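Local coordinates for aldose 1-epimerase (Caenorhabditis elegans, PDB 1LUR), which probably interconverts the alpha and beta anomers of aldose sugars such as galactose, at residues A[119-127]-A[139-147]; A[149-157]-A[327-335]. One frame throughout, in Å; residues are numbered along the deposited sequence.

Interaction 1 of 2, residues A[119-127]-A[139-147]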
loop_
_atom_site.group_PDB
_atom_site.type_symbol
_atom_site.label_atom_id
_atom_site.label_comp_id
_atom_site.label_asym_id
_atom_site.label_seq_id
_atom_site.Cartn_x
_atom_site.Cartn_y
_atom_site.Cartn_z
ATOM N N PRO A 119 -4.990 22.526 5.970
ATOM C CA PRO A 119 -5.377 21.879 7.222
ATOM C C PRO A 119 -5.829 20.421 7.128
ATOM O O PRO A 119 -5.563 19.633 8.034
ATOM C CB PRO A 119 -6.488 22.783 7.740
ATOM C CG PRO A 119 -6.035 24.133 7.285
ATOM C CD PRO A 119 -5.616 23.858 5.860
ATOM N N GLU A 120 -6.506 20.057 6.042
ATOM C CA GLU A 120 -6.976 18.682 5.894
ATOM C C GLU A 120 -6.452 17.930 4.676
ATOM O O GLU A 120 -6.929 16.832 4.370
ATOM C CB GLU A 120 -8.507 18.663 5.868
ATOM C CG GLU A 120 -9.115 19.162 4.569
ATOM C CD GLU A 120 -8.629 20.547 4.185
ATOM O OE1 GLU A 120 -8.920 21.512 4.924
ATOM O OE2 GLU A 120 -7.949 20.670 3.143
ATOM N N SER A 121 -5.468 18.497 3.987
ATOM C CA SER A 121 -4.921 17.832 2.806
ATOM C C SER A 121 -3.475 18.228 2.518
ATOM O O SER A 121 -3.016 19.294 2.925
ATOM C CB SER A 121 -5.798 18.164 1.591
ATOM O OG SER A 121 -5.325 17.554 0.407
ATOM N N VAL A 122 -2.763 17.353 1.812
ATOM C CA VAL A 122 -1.372 17.593 1.451
ATOM C C VAL A 122 -1.071 16.814 0.175
ATOM O O VAL A 122 -1.492 15.665 0.030
ATOM C CB VAL A 122 -0.391 17.143 2.573
ATOM C CG1 VAL A 122 -0.545 15.650 2.837
ATOM C CG2 VAL A 122 1.045 17.464 2.172
ATOM N N SER A 123 -0.371 17.448 -0.759
ATOM C CA SER A 123 -0.026 16.794 -2.012
ATOM C C SER A 123 1.483 16.789 -2.191
ATOM O O SER A 123 2.161 17.761 -1.859
ATOM C CB SER A 123 -0.679 17.502 -3.198
ATOM O OG SER A 123 -2.095 17.470 -3.107
ATOM N N PHE A 124 2.001 15.675 -2.704
ATOM C CA PHE A 124 3.431 15.509 -2.939
ATOM C C PHE A 124 3.639 15.219 -4.415
ATOM O O PHE A 124 2.772 14.643 -5.067
ATOM C CB PHE A 124 3.989 14.320 -2.154
ATOM C CG PHE A 124 3.808 14.420 -0.670
ATOM C CD1 PHE A 124 2.860 13.641 -0.020
ATOM C CD2 PHE A 124 4.609 15.272 0.087
ATOM C CE1 PHE A 124 2.710 13.705 1.365
ATOM C CE2 PHE A 124 4.468 15.346 1.470
ATOM C CZ PHE A 124 3.515 14.558 2.111
ATOM N N SER A 125 4.790 15.615 -4.944
ATOM C CA SER A 125 5.073 15.370 -6.348
ATOM C C SER A 125 6.525 14.941 -6.481
ATOM O O SER A 125 7.357 15.286 -5.647
ATOM C CB SER A 125 4.818 16.626 -7.179
ATOM O OG SER A 125 4.944 16.339 -8.566
ATOM N N VAL A 126 6.818 14.164 -7.518
ATOM C CA VAL A 126 8.173 13.687 -7.756
ATOM C C VAL A 126 8.295 13.192 -9.190
ATOM O O VAL A 126 7.309 12.774 -9.800
ATOM C CB VAL A 126 8.541 12.534 -6.792
ATOM C CG1 VAL A 126 7.785 11.265 -7.169
ATOM C CG2 VAL A 126 10.047 12.298 -6.815
ATOM N N ARG A 127 9.504 13.254 -9.732
ATOM C CA ARG A 127 9.746 12.808 -11.093
ATOM C C ARG A 127 10.701 11.634 -11.058
ATOM O O ARG A 127 11.564 11.550 -10.185
ATOM C CB ARG A 127 10.366 13.930 -11.930
ATOM C CG ARG A 127 9.452 15.102 -12.190
ATOM C CD ARG A 127 10.228 16.233 -12.863
ATOM N NE ARG A 127 9.358 17.330 -13.261
ATOM C CZ ARG A 127 8.525 17.285 -14.294
ATOM N NH1 ARG A 127 8.449 16.193 -15.048
ATOM N NH2 ARG A 127 7.758 18.333 -14.565
ATOM N N ALA A 139 8.130 9.751 -15.639
ATOM C CA ALA A 139 6.818 10.071 -15.110
ATOM C C ALA A 139 6.892 11.135 -14.037
ATOM O O ALA A 139 7.873 11.228 -13.297
ATOM C CB ALA A 139 6.161 8.819 -14.540
ATOM N N LYS A 140 5.850 11.952 -13.984
ATOM C CA LYS A 140 5.746 13.014 -13.004
ATOM C C LYS A 140 4.603 12.467 -12.159
ATOM O O LYS A 140 3.480 12.345 -12.643
ATOM C CB LYS A 140 5.343 14.338 -13.655
ATOM C CG LYS A 140 5.192 15.462 -12.639
ATOM C CD LYS A 140 4.744 16.760 -13.281
ATOM C CE LYS A 140 4.413 17.790 -12.212
ATOM N NZ LYS A 140 3.313 17.323 -11.323
ATOM N N ILE A 141 4.902 12.110 -10.917
ATOM C CA ILE A 141 3.896 11.561 -10.027
ATOM C C ILE A 141 3.467 12.501 -8.913
ATOM O O ILE A 141 4.301 13.135 -8.266
ATOM C CB ILE A 141 4.396 10.238 -9.376
ATOM C CG1 ILE A 141 4.784 9.228 -10.459
ATOM C CG2 ILE A 141 3.305 9.618 -8.519
ATOM C CD1 ILE A 141 6.261 9.194 -10.764
ATOM N N ASP A 142 2.156 12.573 -8.697
ATOM C CA ASP A 142 1.577 13.416 -7.664
ATOM C C ASP A 142 0.651 12.564 -6.804
ATOM O O ASP A 142 -0.221 11.868 -7.320
ATOM C CB ASP A 142 0.800 14.575 -8.294
ATOM C CG ASP A 142 1.708 15.700 -8.755
ATOM O OD1 ASP A 142 2.629 15.442 -9.561
ATOM O OD2 ASP A 142 1.501 16.848 -8.302
ATOM N N VAL A 143 0.866 12.613 -5.493
ATOM C CA VAL A 143 0.064 11.856 -4.545
ATOM C C VAL A 143 -0.543 12.802 -3.517
ATOM O O VAL A 143 0.154 13.655 -2.957
ATOM C CB VAL A 143 0.923 10.806 -3.812
ATOM C CG1 VAL A 143 0.190 10.287 -2.583
ATOM C CG2 VAL A 143 1.246 9.661 -4.763
ATOM N N THR A 144 -1.839 12.643 -3.267
ATOM C CA THR A 144 -2.523 13.494 -2.303
ATOM C C THR A 144 -3.202 12.701 -1.201
ATOM O O THR A 144 -3.776 11.639 -1.447
ATOM C CB THR A 144 -3.607 14.366 -2.993
ATOM O OG1 THR A 144 -3.012 15.146 -4.037
ATOM C CG2 THR A 144 -4.267 15.309 -1.970
ATOM N N TYR A 145 -3.096 13.214 0.023
ATOM C CA TYR A 145 -3.706 12.589 1.183
ATOM C C TYR A 145 -4.697 13.638 1.668
ATOM O O TYR A 145 -4.324 14.799 1.865
ATOM C CB TYR A 145 -2.697 12.324 2.294
ATOM C CG TYR A 145 -1.737 11.195 2.035
ATOM C CD1 TYR A 145 -0.487 11.436 1.459
ATOM C CD2 TYR A 145 -2.039 9.893 2.436
ATOM C CE1 TYR A 145 0.444 10.412 1.302
ATOM C CE2 TYR A 145 -1.113 8.857 2.281
ATOM C CZ TYR A 145 0.130 9.129 1.717
ATOM O OH TYR A 145 1.066 8.127 1.602
ATOM N N THR A 146 -5.948 13.237 1.850
ATOM C CA THR A 146 -6.977 14.156 2.309
ATOM C C THR A 146 -7.894 13.480 3.319
ATOM O O THR A 146 -8.228 12.305 3.177
ATOM C CB THR A 146 -7.838 14.638 1.119
ATOM O OG1 THR A 146 -7.003 15.298 0.155
ATOM C CG2 THR A 146 -8.936 15.599 1.594
ATOM N N VAL A 147 -8.273 14.211 4.359
ATOM C CA VAL A 147 -9.164 13.671 5.378
ATOM C C VAL A 147 -10.415 14.538 5.287
ATOM O O VAL A 147 -10.316 15.733 5.012
ATOM C CB VAL A 147 -8.571 13.784 6.792
ATOM C CG1 VAL A 147 -7.458 12.766 6.975
ATOM C CG2 VAL A 147 -8.051 15.201 7.028
HETATM O O HOH W 1 9.425 13.160 -15.267
#
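S123 and T144 face each other across an antiparallel pair of strands, their hydroxyls hydrogen-bonded with OG of S123 2.7 Å from OG1 of T144. S121 and T146 repeat the link farther along, OG to OG1 at 2.8 Å. Both lie at non-hydrogen-bonded pairs, where the CA atoms come close enough for short polar side chains to join directly. At the third such pair, OG of S125 donates to OD1 of D142 over 2.7 Å, approaching from above the carboxylate plane. NZ of K140 reaches the same oxygen from the opposite face, a salt bridge of 2.7 Å, so OD1 is gripped from both faces. The K140 chain runs extended until a bend at its last torsion (chi4 -60°) turns NZ to D142. Its CD lies over one face of the R127 guanidinium, 3.6 Å from NH2, methylenes suiting that flat cation.

Alternating with these pairs, backbone bonds join V122 with Y145, F124 with V143 and V126 with I141. Their side chains occupy the other face: CD1 of Y145 meets the F124 ring edge, 3.9 Å from CE1 of F124. OH of Y145 bonds to the carbonyl of A32.

These consecutive strands lie near one margin of a large sheet in the galactose mutarotase-like beta fold. Their ladder is amphipathic: serines, threonines, D142 and K140 find polar partners on one face, while beta-branched and aromatic groups turn toward L27 and W112.

Interaction 2 of 2, residues A[149-157]-A[327-335]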
loop_
_atom_site.group_PDB
_atom_site.type_symbol
_atom_site.label_atom_id
_atom_site.label_comp_id
_atom_site.label_asym_id
_atom_site.label_seq_id
_atom_site.Cartn_x
_atom_site.Cartn_y
_atom_site.Cartn_z
ATOM N N ASP A 149 -14.907 15.171 6.574
ATOM C CA ASP A 149 -15.915 15.080 7.629
ATOM C C ASP A 149 -16.617 13.732 7.712
ATOM O O ASP A 149 -17.381 13.482 8.641
ATOM C CB ASP A 149 -16.963 16.190 7.457
ATOM C CG ASP A 149 -17.543 16.235 6.054
ATOM O OD1 ASP A 149 -18.035 15.194 5.567
ATOM O OD2 ASP A 149 -17.509 17.318 5.434
ATOM N N ARG A 150 -16.367 12.866 6.736
ATOM C CA ARG A 150 -16.980 11.546 6.719
ATOM C C ARG A 150 -16.011 10.556 7.359
ATOM O O ARG A 150 -16.190 9.343 7.266
ATOM C CB ARG A 150 -17.284 11.132 5.278
ATOM C CG ARG A 150 -18.242 12.068 4.548
ATOM C CD ARG A 150 -18.340 11.704 3.072
ATOM N NE ARG A 150 -18.730 10.309 2.884
ATOM C CZ ARG A 150 -18.711 9.673 1.714
ATOM N NH1 ARG A 150 -18.318 10.305 0.612
ATOM N NH2 ARG A 150 -19.083 8.399 1.646
ATOM N N ASN A 151 -14.988 11.086 8.024
ATOM C CA ASN A 151 -13.971 10.268 8.686
ATOM C C ASN A 151 -13.266 9.364 7.694
ATOM O O ASN A 151 -12.985 8.193 7.978
ATOM C CB ASN A 151 -14.573 9.418 9.804
ATOM C CG ASN A 151 -14.940 10.236 11.015
ATOM O OD1 ASN A 151 -14.206 11.142 11.406
ATOM N ND2 ASN A 151 -16.072 9.912 11.630
ATOM N N GLN A 152 -12.980 9.918 6.524
ATOM C CA GLN A 152 -12.303 9.167 5.484
ATOM C C GLN A 152 -10.933 9.741 5.167
ATOM O O GLN A 152 -10.705 10.951 5.267
ATOM C CB GLN A 152 -13.112 9.184 4.188
ATOM C CG GLN A 152 -14.543 8.719 4.305
ATOM C CD GLN A 152 -15.250 8.768 2.972
ATOM O OE1 GLN A 152 -15.172 9.767 2.258
ATOM N NE2 GLN A 152 -15.946 7.688 2.627
ATOM N N LEU A 153 -10.021 8.854 4.796
ATOM C CA LEU A 153 -8.672 9.240 4.431
ATOM C C LEU A 153 -8.694 8.882 2.951
ATOM O O LEU A 153 -8.931 7.725 2.589
ATOM C CB LEU A 153 -7.612 8.397 5.143
ATOM C CG LEU A 153 -6.208 8.553 4.536
ATOM C CD1 LEU A 153 -5.714 9.991 4.710
ATOM C CD2 LEU A 153 -5.248 7.583 5.207
ATOM N N ILE A 154 -8.503 9.876 2.098
ATOM C CA ILE A 154 -8.505 9.634 0.665
ATOM C C ILE A 154 -7.097 9.768 0.106
ATOM O O ILE A 154 -6.417 10.775 0.339
ATOM C CB ILE A 154 -9.416 10.640 -0.071
ATOM C CG1 ILE A 154 -10.873 10.427 0.350
ATOM C CG2 ILE A 154 -9.252 10.487 -1.580
ATOM C CD1 ILE A 154 -11.824 11.470 -0.196
ATOM N N ILE A 155 -6.654 8.740 -0.612
ATOM C CA ILE A 155 -5.329 8.759 -1.207
ATOM C C ILE A 155 -5.539 8.759 -2.710
ATOM O O ILE A 155 -6.175 7.858 -3.260
ATOM C CB ILE A 155 -4.476 7.513 -0.869
ATOM C CG1 ILE A 155 -4.265 7.382 0.639
ATOM C CG2 ILE A 155 -3.117 7.633 -1.559
ATOM C CD1 ILE A 155 -3.364 6.212 1.020
ATOM N N GLU A 156 -5.026 9.785 -3.373
ATOM C CA GLU A 156 -5.160 9.886 -4.814
ATOM C C GLU A 156 -3.783 9.687 -5.409
ATOM O O GLU A 156 -2.795 10.198 -4.887
ATOM C CB GLU A 156 -5.670 11.258 -5.221
ATOM C CG GLU A 156 -7.089 11.548 -4.813
ATOM C CD GLU A 156 -7.417 13.014 -4.970
ATOM O OE1 GLU A 156 -7.309 13.535 -6.107
ATOM O OE2 GLU A 156 -7.772 13.646 -3.954
ATOM N N HIS A 157 -3.732 8.933 -6.497
ATOM C CA HIS A 157 -2.487 8.652 -7.189
ATOM C C HIS A 157 -2.670 9.186 -8.606
ATOM O O HIS A 157 -3.548 8.739 -9.328
ATOM C CB HIS A 157 -2.234 7.138 -7.212
ATOM C CG HIS A 157 -1.775 6.580 -5.901
ATOM N ND1 HIS A 157 -1.712 5.226 -5.650
ATOM C CD2 HIS A 157 -1.321 7.193 -4.781
ATOM C CE1 HIS A 157 -1.235 5.028 -4.433
ATOM N NE2 HIS A 157 -0.989 6.206 -3.886
ATOM N N TYR A 327 -2.517 8.836 -15.388
ATOM C CA TYR A 327 -2.624 7.721 -14.461
ATOM C C TYR A 327 -3.513 8.345 -13.394
ATOM O O TYR A 327 -3.219 9.440 -12.904
ATOM C CB TYR A 327 -1.259 7.384 -13.868
ATOM C CG TYR A 327 -1.275 6.252 -12.866
ATOM C CD1 TYR A 327 -0.892 4.959 -13.232
ATOM C CD2 TYR A 327 -1.632 6.486 -11.543
ATOM C CE1 TYR A 327 -0.855 3.928 -12.292
ATOM C CE2 TYR A 327 -1.603 5.474 -10.596
ATOM C CZ TYR A 327 -1.209 4.196 -10.972
ATOM O OH TYR A 327 -1.136 3.215 -10.018
ATOM N N CYS A 328 -4.594 7.666 -13.030
ATOM C CA CYS A 328 -5.491 8.214 -12.023
ATOM C C CYS A 328 -6.177 7.105 -11.242
ATOM O O CYS A 328 -7.031 6.408 -11.773
ATOM C CB CYS A 328 -6.540 9.104 -12.706
ATOM S SG CYS A 328 -7.486 10.163 -11.579
ATOM N N GLN A 329 -5.782 6.937 -9.985
ATOM C CA GLN A 329 -6.363 5.908 -9.122
ATOM C C GLN A 329 -6.591 6.521 -7.749
ATOM O O GLN A 329 -5.991 7.542 -7.413
ATOM C CB GLN A 329 -5.410 4.717 -8.964
ATOM C CG GLN A 329 -4.987 4.022 -10.257
ATOM C CD GLN A 329 -6.133 3.313 -10.965
ATOM O OE1 GLN A 329 -7.003 2.719 -10.328
ATOM N NE2 GLN A 329 -6.114 3.344 -12.295
ATOM N N GLU A 330 -7.457 5.901 -6.955
ATOM C CA GLU A 330 -7.734 6.410 -5.622
ATOM C C GLU A 330 -8.049 5.281 -4.654
ATOM O O GLU A 330 -8.464 4.187 -5.053
ATOM C CB GLU A 330 -8.901 7.413 -5.637
ATOM C CG GLU A 330 -10.273 6.793 -5.816
ATOM C CD GLU A 330 -11.408 7.743 -5.436
ATOM O OE1 GLU A 330 -12.578 7.322 -5.527
ATOM O OE2 GLU A 330 -11.134 8.901 -5.046
ATOM N N ILE A 331 -7.831 5.565 -3.378
ATOM C CA ILE A 331 -8.075 4.616 -2.306
ATOM C C ILE A 331 -8.797 5.406 -1.231
ATOM O O ILE A 331 -8.299 6.443 -0.789
ATOM C CB ILE A 331 -6.760 4.090 -1.699
ATOM C CG1 ILE A 331 -5.859 3.511 -2.789
ATOM C CG2 ILE A 331 -7.065 3.012 -0.685
ATOM C CD1 ILE A 331 -4.461 3.134 -2.298
ATOM N N VAL A 332 -9.973 4.936 -0.821
ATOM C CA VAL A 332 -10.727 5.634 0.212
ATOM C C VAL A 332 -10.839 4.777 1.465
ATOM O O VAL A 332 -11.426 3.696 1.430
ATOM C CB VAL A 332 -12.150 5.999 -0.274
ATOM C CG1 VAL A 332 -12.883 6.800 0.814
ATOM C CG2 VAL A 332 -12.063 6.809 -1.554
ATOM N N TYR A 333 -10.244 5.250 2.561
ATOM C CA TYR A 333 -10.282 4.533 3.829
ATOM C C TYR A 333 -11.317 5.214 4.715
ATOM O O TYR A 333 -11.216 6.415 4.977
ATOM C CB TYR A 333 -8.935 4.593 4.562
ATOM C CG TYR A 333 -7.749 4.051 3.808
ATOM C CD1 TYR A 333 -7.196 4.756 2.743
ATOM C CD2 TYR A 333 -7.155 2.844 4.182
ATOM C CE1 TYR A 333 -6.079 4.278 2.072
ATOM C CE2 TYR A 333 -6.038 2.357 3.516
ATOM C CZ TYR A 333 -5.506 3.076 2.465
ATOM O OH TYR A 333 -4.397 2.601 1.801
ATOM N N THR A 334 -12.308 4.459 5.170
ATOM C CA THR A 334 -13.340 5.023 6.034
ATOM C C THR A 334 -13.173 4.418 7.415
ATOM O O THR A 334 -13.151 3.196 7.562
ATOM C CB THR A 334 -14.760 4.701 5.530
ATOM O OG1 THR A 334 -14.954 5.275 4.233
ATOM C CG2 THR A 334 -15.802 5.276 6.484
ATOM N N PHE A 335 -13.051 5.274 8.425
ATOM C CA PHE A 335 -12.887 4.818 9.795
ATOM C C PHE A 335 -14.193 4.982 10.562
ATOM O O PHE A 335 -14.856 6.015 10.464
ATOM C CB PHE A 335 -11.764 5.600 10.474
ATOM C CG PHE A 335 -10.454 5.516 9.745
ATOM C CD1 PHE A 335 -10.117 6.460 8.778
ATOM C CD2 PHE A 335 -9.581 4.459 9.984
ATOM C CE1 PHE A 335 -8.932 6.351 8.056
ATOM C CE2 PHE A 335 -8.390 4.339 9.266
ATOM C CZ PHE A 335 -8.068 5.287 8.300
HETATM O O HOH W 2 -17.258 7.326 11.088
#
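Y333 swings its ring across I155, CE1 lying 3.5 Å from CD1 of the isoleucine. CG of Y333 sits beside its own backbone N (chi1 -58°), and the extended I155 chain is long enough to reach this tyrosine, which lies diagonally across, two residues along the partner strand from I331. The same ring presents its edge to the carbonyl of L153, with CD1 of Y333 3.4 Å from O of L153. F335 behaves alike, its edge meeting O of N151 and, through CE1, CB of L153 at 3.8 Å. At the far end Y327 stands otherwise, CG opposite the backbone N (chi1 179°), which brings its ring edge to H157, CE2 of Y327 3.8 Å from CB of H157. ND1 of H157 and OH of Y327 both bond to the hydroxyl of Y273.

The other face is mixed. Q152 lies alongside T334, and its extended chain lets NE2 donate to OG1 of T334 over 3.1 Å, the hydroxyl tilted 19° from the amide plane; OE1 is held by N148. CG1 of V332 packs against that amide and CG1 of I154; beta-branched residues favour the extended backbone.

Backbone bonds from F335–N151 to Q329–H157 knit the antiparallel pair within a large sheet. At the N151 end a water joins ND2 of N151 to the carbonyl of F335, while OD1 of N151 bonds to N19. Strand 138-147 lies beyond 152-160 and strand 265-271 beyond 327-337, while L34 and L37 of strand 33-40 pack on L153, and L37 also on F335.

How the interactions relate
Interactions 1 and 2 are two ladders of one antiparallel sheet, separated by the ladder between strands 138-147 and 152-160. There the carbonyls of T146 and T144 probably accept from the backbone N of I154 and E156, and V143 packs on H157 as Y145 does on I155, so one largely apolar and aromatic face runs through both, with H157 among it. Interaction 1 joins strands consecutive in sequence near one margin of the sheet; interaction 2 brings together segments 170 residues apart, somewhat nearer the centre of the chain. Each is partly buried. Their opposite faces differ: 119-127 with 139-147 is linked there by hydroxyls and a carboxylate, 149-157 with 327-335 by one amide–hydroxyl bond and aliphatic contacts.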